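Local coordinates for protein 2-(acetamidomethylene)succinate hydrolase (Mesorhizobium loti, PDB 3KXP) that catalyses the last step of vitamin B6 breakdown, hydrolysing (E)-2-(acetamidomethylene)succinate to succinic semialdehyde, acetate, ammonia and carbon dioxide, at residues A[75-80]-A[103-108]; A[113-118]-A[233-238]; A[55-60]-A[120-125]; A[143-148]-A[162-167]. All blocks are in the same frame, centred on the assembly; numbering follows the deposited sequence.

Contact 1: A[75-80]-A[103-108]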
loop_
_atom_site.group_PDB
_atom_site.type_symbol
_atom_site.label_atom_id
_atom_site.label_comp_id
_atom_site.label_asym_id
_atom_site.label_seq_id
_atom_site.Cartn_x
_atom_site.Cartn_y
_atom_site.Cartn_z
ATOM N N HIS A 75 14.446 7.951 -13.277
ATOM C CA HIS A 75 13.624 8.223 -14.462
ATOM C C HIS A 75 13.418 7.046 -15.431
ATOM O O HIS A 75 14.034 5.988 -15.293
ATOM C CB HIS A 75 14.264 9.382 -15.228
ATOM C CG HIS A 75 15.620 9.050 -15.768
ATOM N ND1 HIS A 75 15.801 8.254 -16.879
ATOM C CD2 HIS A 75 16.860 9.303 -15.284
ATOM C CE1 HIS A 75 17.091 8.024 -17.053
ATOM N NE2 HIS A 75 17.755 8.648 -16.098
ATOM N N GLY A 76 12.558 7.251 -16.429
ATOM C CA GLY A 76 12.307 6.221 -17.426
ATOM C C GLY A 76 13.290 6.334 -18.587
ATOM O O GLY A 76 14.107 7.262 -18.612
ATOM N N ILE A 77 13.219 5.415 -19.552
ATOM C CA ILE A 77 14.134 5.439 -20.696
ATOM C C ILE A 77 14.061 6.749 -21.508
ATOM O O ILE A 77 12.982 7.311 -21.721
ATOM C CB ILE A 77 13.878 4.235 -21.617
ATOM C CG1 ILE A 77 15.085 4.003 -22.528
ATOM C CG2 ILE A 77 12.639 4.477 -22.461
ATOM C CD1 ILE A 77 15.046 2.653 -23.237
ATOM N N THR A 78 15.230 7.219 -21.936
ATOM C CA THR A 78 15.429 8.467 -22.706
ATOM C C THR A 78 15.192 9.737 -21.898
ATOM O O THR A 78 15.516 10.829 -22.351
ATOM C CB THR A 78 14.552 8.567 -23.994
ATOM O OG1 THR A 78 13.207 8.916 -23.648
ATOM C CG2 THR A 78 14.563 7.263 -24.760
ATOM N N SER A 79 14.642 9.593 -20.698
ATOM C CA SER A 79 14.362 10.740 -19.835
ATOM C C SER A 79 15.609 11.095 -19.003
ATOM O O SER A 79 16.712 10.641 -19.308
ATOM C CB SER A 79 13.177 10.388 -18.922
ATOM O OG SER A 79 12.697 11.507 -18.206
ATOM N N ASN A 80 15.434 11.905 -17.961
ATOM C CA ASN A 80 16.542 12.303 -17.091
ATOM C C ASN A 80 16.032 12.828 -15.736
ATOM O O ASN A 80 14.858 13.159 -15.585
ATOM C CB ASN A 80 17.418 13.359 -17.792
ATOM C CG ASN A 80 16.825 14.751 -17.732
ATOM O OD1 ASN A 80 17.064 15.490 -16.784
ATOM N ND2 ASN A 80 16.036 15.111 -18.739
ATOM N N ARG A 103 22.892 5.637 -16.121
ATOM C CA ARG A 103 23.843 5.391 -17.189
ATOM C C ARG A 103 23.204 5.493 -18.566
ATOM O O ARG A 103 22.097 5.001 -18.796
ATOM C CB ARG A 103 24.490 4.016 -17.023
ATOM C CG ARG A 103 23.544 2.844 -17.221
ATOM C CD ARG A 103 24.347 1.568 -17.330
ATOM N NE ARG A 103 25.220 1.406 -16.170
ATOM C CZ ARG A 103 26.361 0.731 -16.180
ATOM N NH1 ARG A 103 27.090 0.637 -15.076
ATOM N NH2 ARG A 103 26.783 0.166 -17.298
ATOM N N GLY A 104 23.920 6.143 -19.479
ATOM C CA GLY A 104 23.437 6.319 -20.835
ATOM C C GLY A 104 22.537 7.535 -20.978
ATOM O O GLY A 104 22.184 7.921 -22.094
ATOM N N HIS A 105 22.189 8.158 -19.852
ATOM C CA HIS A 105 21.288 9.309 -19.867
ATOM C C HIS A 105 21.872 10.586 -19.268
ATOM O O HIS A 105 22.943 10.579 -18.662
ATOM C CB HIS A 105 19.999 8.986 -19.097
ATOM C CG HIS A 105 19.299 7.741 -19.553
ATOM N ND1 HIS A 105 19.826 6.478 -19.377
ATOM C CD2 HIS A 105 18.085 7.564 -20.129
ATOM C CE1 HIS A 105 18.966 5.579 -19.820
ATOM N NE2 HIS A 105 17.902 6.211 -20.281
ATOM N N GLY A 106 21.127 11.672 -19.438
ATOM C CA GLY A 106 21.508 12.962 -18.901
ATOM C C GLY A 106 22.981 13.290 -18.960
ATOM O O GLY A 106 23.617 13.138 -19.996
ATOM N N LEU A 107 23.519 13.742 -17.829
ATOM C CA LEU A 107 24.918 14.116 -17.735
ATOM C C LEU A 107 25.763 13.047 -17.066
ATOM O O LEU A 107 26.785 13.345 -16.456
ATOM C CB LEU A 107 25.058 15.444 -16.982
ATOM C CG LEU A 107 24.489 16.685 -17.691
ATOM C CD1 LEU A 107 24.852 17.950 -16.907
ATOM C CD2 LEU A 107 25.046 16.776 -19.106
ATOM N N SER A 108 25.335 11.796 -17.192
ATOM C CA SER A 108 26.066 10.682 -16.606
ATOM C C SER A 108 26.923 9.976 -17.654
ATOM O O SER A 108 26.791 10.228 -18.852
ATOM C CB SER A 108 25.087 9.696 -15.972
ATOM O OG SER A 108 24.395 10.316 -14.905
HETATM O O HOH W 1 18.707 11.677 -21.083
#
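The turn that probably shapes the oxyanion hole of this alpha/beta hydrolase, with chloride-binding Ile77 in it, packs round the imidazole of His105, with His75 over one face. CE1 of His75 stands near the rim of that face, 3.3 Å from His105 CD2, with the two ring planes inclined by 54°. A first torsion of 64° places CG of His75 between its backbone N and carbonyl carbon, folding the ring back along its own chain. There His75 ND1 donates an almost straight hydrogen bond (169°) of 2.6 Å to Gly76 O. That oxygen also accepts Ser79 N, 3.2 Å away on the opposite face of its carbonyl plane, closing a type II turn, while His75 NE2 is hydrogen-bonded to Gln102 N. The His105 ring is held by its own loop, ND1 reaching Arg103 O at 2.8 Å, and Thr78 N lies at its edge, 3.3 Å from His105 NE2. Further along both loops, one water joins Ser79 O to Gly106 N, 2.9 Å from each. The two loops follow strands 70-74 and 96-100; Met236 (selenomethionine) of helix 233-242 and Tyr120 of helix 117-131 pack on His105.

Contact 2: A[113-118]-A[233-238]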
loop_
_atom_site.group_PDB
_atom_site.type_symbol
_atom_site.label_atom_id
_atom_site.label_comp_id
_atom_site.label_asym_id
_atom_site.label_seq_id
_atom_site.Cartn_x
_atom_site.Cartn_y
_atom_site.Cartn_z
ATOM N N THR A 113 28.678 -0.412 -23.475
ATOM C CA THR A 113 27.705 -1.476 -23.252
ATOM C C THR A 113 27.360 -1.632 -21.767
ATOM O O THR A 113 27.779 -0.827 -20.936
ATOM C CB THR A 113 28.229 -2.832 -23.803
ATOM O OG1 THR A 113 27.120 -3.709 -24.055
ATOM C CG2 THR A 113 29.182 -3.496 -22.800
ATOM N N GLY A 114 26.594 -2.669 -21.443
ATOM C CA GLY A 114 26.203 -2.905 -20.064
ATOM C C GLY A 114 24.928 -2.161 -19.698
ATOM O O GLY A 114 24.916 -1.335 -18.786
ATOM N N TYR A 115 23.844 -2.452 -20.408
ATOM C CA TYR A 115 22.585 -1.785 -20.136
ATOM C C TYR A 115 21.461 -2.742 -19.768
ATOM O O TYR A 115 20.310 -2.521 -20.130
ATOM C CB TYR A 115 22.184 -0.926 -21.336
ATOM C CG TYR A 115 23.120 0.237 -21.536
ATOM C CD1 TYR A 115 24.249 0.124 -22.347
ATOM C CD2 TYR A 115 22.908 1.440 -20.862
ATOM C CE1 TYR A 115 25.147 1.192 -22.485
ATOM C CE2 TYR A 115 23.793 2.508 -20.984
ATOM C CZ TYR A 115 24.909 2.382 -21.801
ATOM O OH TYR A 115 25.748 3.460 -21.959
ATOM N N GLU A 116 21.803 -3.801 -19.040
ATOM C CA GLU A 116 20.818 -4.777 -18.614
ATOM C C GLU A 116 20.369 -4.424 -17.210
ATOM O O GLU A 116 20.925 -3.519 -16.587
ATOM C CB GLU A 116 21.423 -6.179 -18.626
ATOM C CG GLU A 116 21.880 -6.635 -19.996
ATOM C CD GLU A 116 20.737 -6.720 -20.993
ATOM O OE1 GLU A 116 19.865 -7.609 -20.841
ATOM O OE2 GLU A 116 20.710 -5.891 -21.929
ATOM N N ALA A 117 19.361 -5.132 -16.714
ATOM C CA ALA A 117 18.839 -4.890 -15.372
ATOM C C ALA A 117 19.956 -4.832 -14.331
ATOM O O ALA A 117 20.082 -3.846 -13.599
ATOM C CB ALA A 117 17.830 -5.981 -14.999
ATOM N N ASN A 118 20.759 -5.894 -14.272
ATOM C CA ASN A 118 21.868 -5.981 -13.319
ATOM C C ASN A 118 22.791 -4.775 -13.362
ATOM O O ASN A 118 23.187 -4.254 -12.319
ATOM C CB ASN A 118 22.686 -7.248 -13.556
ATOM C CG ASN A 118 22.031 -8.482 -12.971
ATOM O OD1 ASN A 118 22.508 -9.604 -13.161
ATOM N ND2 ASN A 118 20.930 -8.284 -12.250
ATOM N N SER A 233 22.193 7.325 -28.186
ATOM C CA SER A 233 21.299 6.475 -28.973
ATOM C C SER A 233 21.621 4.983 -28.819
ATOM O O SER A 233 20.721 4.153 -28.736
ATOM C CB SER A 233 21.336 6.873 -30.459
ATOM O OG SER A 233 22.587 6.580 -31.056
ATOM N N ALA A 234 22.904 4.642 -28.777
ATOM C CA ALA A 234 23.293 3.244 -28.621
ATOM C C ALA A 234 22.841 2.746 -27.252
ATOM O O ALA A 234 22.380 1.612 -27.124
ATOM C CB ALA A 234 24.804 3.089 -28.762
ATOM N N ALA A 235 22.981 3.596 -26.235
ATOM C CA ALA A 235 22.579 3.243 -24.871
ATOM C C ALA A 235 21.071 2.949 -24.825
ATOM O O ALA A 235 20.629 1.994 -24.175
ATOM C CB ALA A 235 22.929 4.389 -23.893
HETATM N N MSE A 236 20.292 3.773 -25.524
HETATM C CA MSE A 236 18.842 3.599 -25.582
HETATM C C MSE A 236 18.452 2.274 -26.235
HETATM O O MSE A 236 17.639 1.524 -25.695
HETATM C CB MSE A 236 18.192 4.745 -26.367
HETATM C CG MSE A 236 18.428 6.113 -25.772
HETATM SE SE MSE A 236 18.081 6.129 -23.865
HETATM C CE MSE A 236 19.890 5.853 -23.205
ATOM N N ALA A 237 19.031 2.002 -27.402
ATOM C CA ALA A 237 18.739 0.779 -28.140
ATOM C C ALA A 237 19.030 -0.441 -27.284
ATOM O O ALA A 237 18.250 -1.386 -27.253
ATOM C CB ALA A 237 19.560 0.726 -29.432
ATOM N N GLN A 238 20.154 -0.416 -26.579
ATOM C CA GLN A 238 20.515 -1.541 -25.728
ATOM C C GLN A 238 19.614 -1.622 -24.504
ATOM O O GLN A 238 19.246 -2.715 -24.077
ATOM C CB GLN A 238 21.976 -1.431 -25.295
ATOM C CG GLN A 238 22.949 -1.523 -26.454
ATOM C CD GLN A 238 24.384 -1.388 -26.012
ATOM O OE1 GLN A 238 24.914 -2.248 -25.301
ATOM N NE2 GLN A 238 25.026 -0.299 -26.421
HETATM O O HOH W 2 24.041 -4.019 -22.500
HETATM O O HOH W 3 20.723 -4.852 -24.151
#
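Tyr115 and Gln238 bring the approach to helix 117-131 against helix 233-242, which belongs to the largely helical insertion between strands 159-165 and 258-263, the usual place of the cap in alpha/beta hydrolases. The apolar part is a CH-pi contact: Ala235 CA stands over the centre of the Tyr115 ring, 4.0 Å from its centroid and 12° off the normal, and Ala235 CB reaches Tyr115 CZ at 3.5 Å. The phenol oxygen is hydrogen-bonded to Pro111 O. Among direct polar contacts, Thr113 OG1 donates to Gln238 OE1 over 2.9 Å, within the plane of the amide carbonyl. The first torsion of Thr113, -158°, sets OG1 opposite its backbone N and out toward this amide. The same OE1 meets the edge of the tyrosine ring, 3.8 Å from Tyr115 CD1. Gln238 NE2 donates hydrogen bonds to Glu112 O and, weakly, to Ala234 O, which fixes which way the amide is turned. Waters supply the remaining links. One accepts from Tyr115 N and donates weakly to Gln238 OE1; another donates both to OE2 of the N-cap residue Glu116, at 2.5 Å, and to Gln238 O, at 2.6 Å.

Contact 3: A[55-60]-A[120-125]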
loop_
_atom_site.group_PDB
_atom_site.type_symbol
_atom_site.label_atom_id
_atom_site.label_comp_id
_atom_site.label_asym_id
_atom_site.label_seq_id
_atom_site.Cartn_x
_atom_site.Cartn_y
_atom_site.Cartn_z
ATOM N N ILE A 55 31.117 6.649 -8.334
ATOM C CA ILE A 55 30.752 5.549 -7.452
ATOM C C ILE A 55 31.623 4.333 -7.762
ATOM O O ILE A 55 31.284 3.199 -7.417
ATOM C CB ILE A 55 29.261 5.172 -7.606
ATOM C CG1 ILE A 55 28.989 4.650 -9.022
ATOM C CG2 ILE A 55 28.391 6.381 -7.301
ATOM C CD1 ILE A 55 27.596 4.044 -9.209
ATOM N N GLY A 56 32.747 4.590 -8.427
ATOM C CA GLY A 56 33.677 3.532 -8.766
ATOM C C GLY A 56 33.431 2.909 -10.121
ATOM O O GLY A 56 34.121 3.213 -11.091
ATOM N N ARG A 57 32.441 2.028 -10.187
ATOM C CA ARG A 57 32.108 1.339 -11.424
ATOM C C ARG A 57 31.737 2.313 -12.535
ATOM O O ARG A 57 31.804 1.969 -13.713
ATOM C CB ARG A 57 30.964 0.343 -11.171
ATOM C CG ARG A 57 29.843 0.891 -10.289
ATOM C CD ARG A 57 28.780 -0.165 -9.941
ATOM N NE ARG A 57 27.938 -0.520 -11.083
ATOM C CZ ARG A 57 28.094 -1.613 -11.819
ATOM N NH1 ARG A 57 29.061 -2.472 -11.537
ATOM N NH2 ARG A 57 27.287 -1.843 -12.846
ATOM N N ILE A 58 31.369 3.535 -12.159
ATOM C CA ILE A 58 30.978 4.549 -13.136
ATOM C C ILE A 58 30.720 5.869 -12.416
ATOM O O ILE A 58 30.716 5.918 -11.189
ATOM C CB ILE A 58 29.684 4.112 -13.896
ATOM C CG1 ILE A 58 29.329 5.131 -14.979
ATOM C CG2 ILE A 58 28.517 3.976 -12.921
ATOM C CD1 ILE A 58 28.152 4.724 -15.846
ATOM N N THR A 59 30.522 6.938 -13.182
ATOM C CA THR A 59 30.239 8.244 -12.606
ATOM C C THR A 59 28.832 8.649 -13.037
ATOM O O THR A 59 28.484 8.565 -14.222
ATOM C CB THR A 59 31.262 9.307 -13.086
ATOM O OG1 THR A 59 32.577 8.931 -12.649
ATOM C CG2 THR A 59 30.916 10.694 -12.521
ATOM N N LEU A 60 28.025 9.087 -12.071
ATOM C CA LEU A 60 26.649 9.479 -12.352
ATOM C C LEU A 60 26.360 10.908 -11.942
ATOM O O LEU A 60 26.931 11.403 -10.979
ATOM C CB LEU A 60 25.681 8.554 -11.608
ATOM C CG LEU A 60 25.763 7.063 -11.928
ATOM C CD1 LEU A 60 24.836 6.282 -11.004
ATOM C CD2 LEU A 60 25.395 6.836 -13.382
ATOM N N TYR A 120 22.172 -1.634 -14.298
ATOM C CA TYR A 120 21.529 -0.500 -13.635
ATOM C C TYR A 120 21.337 -0.745 -12.140
ATOM O O TYR A 120 21.409 0.193 -11.329
ATOM C CB TYR A 120 20.152 -0.203 -14.243
ATOM C CG TYR A 120 20.146 0.480 -15.590
ATOM C CD1 TYR A 120 20.115 -0.261 -16.769
ATOM C CD2 TYR A 120 20.112 1.873 -15.683
ATOM C CE1 TYR A 120 20.043 0.363 -18.012
ATOM C CE2 TYR A 120 20.040 2.509 -16.919
ATOM C CZ TYR A 120 20.005 1.748 -18.081
ATOM O OH TYR A 120 19.953 2.371 -19.311
ATOM N N ALA A 121 21.068 -1.997 -11.779
ATOM C CA ALA A 121 20.854 -2.359 -10.380
ATOM C C ALA A 121 22.136 -2.180 -9.560
ATOM O O ALA A 121 22.104 -1.646 -8.447
ATOM C CB ALA A 121 20.354 -3.803 -10.280
ATOM N N ASP A 122 23.262 -2.627 -10.112
ATOM C CA ASP A 122 24.528 -2.488 -9.413
ATOM C C ASP A 122 24.881 -1.009 -9.277
ATOM O O ASP A 122 25.507 -0.605 -8.290
ATOM C CB ASP A 122 25.649 -3.240 -10.144
ATOM C CG ASP A 122 25.442 -4.755 -10.141
ATOM O OD1 ASP A 122 24.771 -5.271 -9.219
ATOM O OD2 ASP A 122 25.959 -5.431 -11.055
ATOM N N ASP A 123 24.480 -0.196 -10.255
ATOM C CA ASP A 123 24.755 1.239 -10.183
ATOM C C ASP A 123 24.092 1.831 -8.952
ATOM O O ASP A 123 24.659 2.695 -8.290
ATOM C CB ASP A 123 24.219 1.974 -11.413
ATOM C CG ASP A 123 25.126 1.850 -12.613
ATOM O OD1 ASP A 123 24.681 2.220 -13.718
ATOM O OD2 ASP A 123 26.277 1.390 -12.458
ATOM N N ILE A 124 22.882 1.361 -8.657
ATOM C CA ILE A 124 22.116 1.850 -7.512
ATOM C C ILE A 124 22.784 1.482 -6.188
ATOM O O ILE A 124 22.904 2.317 -5.296
ATOM C CB ILE A 124 20.658 1.301 -7.552
ATOM C CG1 ILE A 124 19.976 1.803 -8.831
ATOM C CG2 ILE A 124 19.878 1.739 -6.306
ATOM C CD1 ILE A 124 18.544 1.359 -9.002
ATOM N N ALA A 125 23.214 0.234 -6.064
ATOM C CA ALA A 125 23.890 -0.213 -4.852
ATOM C C ALA A 125 25.152 0.629 -4.668
ATOM O O ALA A 125 25.409 1.164 -3.585
ATOM C CB ALA A 125 24.260 -1.678 -4.979
HETATM O O HOH W 4 28.501 -5.158 -12.474
#
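With CG between its backbone N and carbonyl carbon (chi1 43°) and a bend at chi3 (-72°), Arg57 lays its guanidinium across the flank of helix 117-131, where Asp122 and Asp123 receive it. NE makes the main bond of a salt bridge to Asp123 OD2, 2.9 Å long with an angle of 155° at the hydrogen, meeting the carboxylate on its anti side; Arg57 NH2 adds a weak bond of 3.4 Å to the same Asp123 OD2. Asp122 contributes its methylene: CB sits over the centre of one guanidinium face, 3.4 Å from Arg57 CZ. A water then joins Arg57 NH1 to Asp122 OD2, while Asp122 OD1 is held by Lys154 and Tyr155. Methyl groups border the oxygens of Asp123: Ile58 CG2 is 3.5 Å from Asp123 OD2 and Ile55 CD1 3.4 Å from Asp123 O. The other carboxylate oxygen, Asp123 OD1, forms a salt bridge with Arg103, and two arginines gathered round one buried carboxylate would be expected to keep it ionised. Residues 55-58 form the turn of the antiparallel hairpin of strands 49-54 and 59-65, 59-60 begin its second strand, and the contact ties this edge of the alpha/beta hydrolase sheet to a helix packed on it.

Contact 4: A[143-148]-A[162-167]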
loop_
_atom_site.group_PDB
_atom_site.type_symbol
_atom_site.label_atom_id
_atom_site.label_comp_id
_atom_site.label_asym_id
_atom_site.label_seq_id
_atom_site.Cartn_x
_atom_site.Cartn_y
_atom_site.Cartn_z
ATOM N N LEU A 143 11.700 2.287 -16.508
ATOM C CA LEU A 143 13.079 1.780 -16.449
ATOM C C LEU A 143 13.575 1.900 -15.010
ATOM O O LEU A 143 14.160 0.963 -14.465
ATOM C CB LEU A 143 14.012 2.600 -17.356
ATOM C CG LEU A 143 15.531 2.467 -17.108
ATOM C CD1 LEU A 143 15.998 1.052 -17.380
ATOM C CD2 LEU A 143 16.284 3.417 -18.008
ATOM N N GLY A 144 13.348 3.066 -14.408
ATOM C CA GLY A 144 13.759 3.279 -13.030
ATOM C C GLY A 144 13.080 2.296 -12.085
ATOM O O GLY A 144 13.724 1.748 -11.189
ATOM N N ALA A 145 11.779 2.071 -12.281
ATOM C CA ALA A 145 11.028 1.142 -11.434
ATOM C C ALA A 145 11.598 -0.269 -11.564
ATOM O O ALA A 145 11.834 -0.947 -10.567
ATOM C CB ALA A 145 9.540 1.150 -11.816
ATOM N N ARG A 146 11.812 -0.711 -12.795
ATOM C CA ARG A 146 12.376 -2.033 -13.028
ATOM C C ARG A 146 13.740 -2.132 -12.332
ATOM O O ARG A 146 14.045 -3.125 -11.680
ATOM C CB ARG A 146 12.515 -2.280 -14.531
ATOM C CG ARG A 146 13.197 -3.586 -14.879
ATOM C CD ARG A 146 14.698 -3.395 -15.005
ATOM N NE ARG A 146 15.127 -3.962 -16.269
ATOM C CZ ARG A 146 16.093 -3.473 -17.033
ATOM N NH1 ARG A 146 16.760 -2.387 -16.669
ATOM N NH2 ARG A 146 16.366 -4.070 -18.183
ATOM N N ASN A 147 14.547 -1.083 -12.459
ATOM C CA ASN A 147 15.858 -1.064 -11.840
ATOM C C ASN A 147 15.779 -1.117 -10.321
ATOM O O ASN A 147 16.510 -1.881 -9.690
ATOM C CB ASN A 147 16.643 0.182 -12.270
ATOM C CG ASN A 147 16.994 0.163 -13.749
ATOM O OD1 ASN A 147 16.971 -0.892 -14.382
ATOM N ND2 ASN A 147 17.335 1.327 -14.303
ATOM N N SER A 148 14.893 -0.316 -9.732
ATOM C CA SER A 148 14.764 -0.290 -8.281
ATOM C C SER A 148 14.338 -1.623 -7.672
ATOM O O SER A 148 14.902 -2.051 -6.668
ATOM C CB SER A 148 13.790 0.801 -7.852
ATOM O OG SER A 148 14.321 2.079 -8.132
ATOM N N VAL A 162 10.502 0.425 -1.976
ATOM C CA VAL A 162 10.427 0.855 -3.360
ATOM C C VAL A 162 9.032 1.271 -3.787
ATOM O O VAL A 162 8.039 0.665 -3.390
ATOM C CB VAL A 162 10.855 -0.267 -4.317
ATOM C CG1 VAL A 162 10.745 0.213 -5.761
ATOM C CG2 VAL A 162 12.259 -0.719 -3.995
ATOM N N VAL A 163 8.972 2.317 -4.597
ATOM C CA VAL A 163 7.723 2.780 -5.170
ATOM C C VAL A 163 7.959 2.545 -6.661
ATOM O O VAL A 163 8.610 3.353 -7.326
ATOM C CB VAL A 163 7.481 4.276 -4.923
ATOM C CG1 VAL A 163 6.269 4.728 -5.701
ATOM C CG2 VAL A 163 7.273 4.544 -3.425
ATOM N N ALA A 164 7.461 1.415 -7.163
ATOM C CA ALA A 164 7.612 1.033 -8.563
ATOM C C ALA A 164 6.492 1.599 -9.445
ATOM O O ALA A 164 5.421 1.003 -9.565
ATOM C CB ALA A 164 7.644 -0.486 -8.677
ATOM N N ILE A 165 6.757 2.735 -10.078
ATOM C CA ILE A 165 5.765 3.384 -10.931
ATOM C C ILE A 165 5.739 2.910 -12.385
ATOM O O ILE A 165 6.618 3.241 -13.177
ATOM C CB ILE A 165 5.968 4.921 -10.949
ATOM C CG1 ILE A 165 5.916 5.475 -9.518
ATOM C CG2 ILE A 165 4.900 5.576 -11.824
ATOM C CD1 ILE A 165 6.093 6.992 -9.436
ATOM N N ASP A 166 4.714 2.130 -12.709
ATOM C CA ASP A 166 4.451 1.617 -14.052
ATOM C C ASP A 166 5.431 0.680 -14.753
ATOM O O ASP A 166 5.852 0.948 -15.885
ATOM C CB ASP A 166 4.131 2.782 -14.992
ATOM C CG ASP A 166 2.898 2.516 -15.842
ATOM O OD1 ASP A 166 1.803 2.374 -15.256
ATOM O OD2 ASP A 166 3.012 2.434 -17.085
ATOM N N PHE A 167 5.793 -0.412 -14.083
ATOM C CA PHE A 167 6.661 -1.418 -14.675
ATOM C C PHE A 167 6.666 -2.659 -13.818
ATOM O O PHE A 167 7.309 -2.718 -12.770
ATOM C CB PHE A 167 8.095 -0.923 -14.877
ATOM C CG PHE A 167 8.843 -1.702 -15.933
ATOM C CD1 PHE A 167 9.209 -3.025 -15.713
ATOM C CD2 PHE A 167 9.094 -1.141 -17.178
ATOM C CE1 PHE A 167 9.811 -3.786 -16.724
ATOM C CE2 PHE A 167 9.695 -1.888 -18.198
ATOM C CZ PHE A 167 10.052 -3.217 -17.969
#
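Helix 143-148 runs roughly against the direction of strand 162-165, at 143°, with axes 6.9 Å apart and Ala145 CA only 4.5 Å from Ala164 CA; helix 143-154 is the crossover of the beta-alpha-beta unit that joins strands 136-141 and 159-165. Ala145, with a single methyl, permits so near an approach: its CB lies 3.6 Å from Ile165 N and also touches Ala164 CB and Phe167 CB. One turn on, Ser148 CB packs against Val162 CG1 at 3.7 Å. The serine hydroxyl turns back into the helix and donates to Gly144 O at 3.1 Å, from above the carbonyl plane, so that this oxygen serves both Ser148 N and OG. Beyond the strand end, Arg146 CB makes a CH-pi contact over the Phe167 ring face, 24° off the normal through the centroid and 3.6 Å from Phe167 CD1. A chi1 of 175° sends the arginine chain alongside the phenylalanine, and Arg146 NH1 donates an in-plane hydrogen bond to Asn147 OD1 at 2.7 Å. Gly144 belongs to a GxSxG sequence consistent with a nucleophile elbow round Ser142, the probable nucleophile, on which Phe167 also packs. Asp166, the probable triad acid, turns away to His294. Between these segments the contact is van der Waals and CH-pi packing without a direct hydrogen bond, leaving the aspartate to its own partners.

How the contacts relate
Along the chain, contact 1 is nested in the loop closed by contact 3, and contact 4 in that closed by contact 2; contacts 2 and 3 interlock through helix 117-131. All four touch one another, and contact 1 lies nearest to the others, its centre about 11, 13 and 14 Å from those of contacts 2, 3 and 4. Arg103 links it to Asp123 of contact 3, Met236 of contact 2 covers His105, and Leu143 of contact 4 packs beside Ile77. Tyr120 of contact 3 packs on Asn147 and Leu143 of contact 4, although the two centres are about 17 Å apart. Together they join the N-terminal hairpin and inserted helices to the loops and elbow holding the chloride-binding residues.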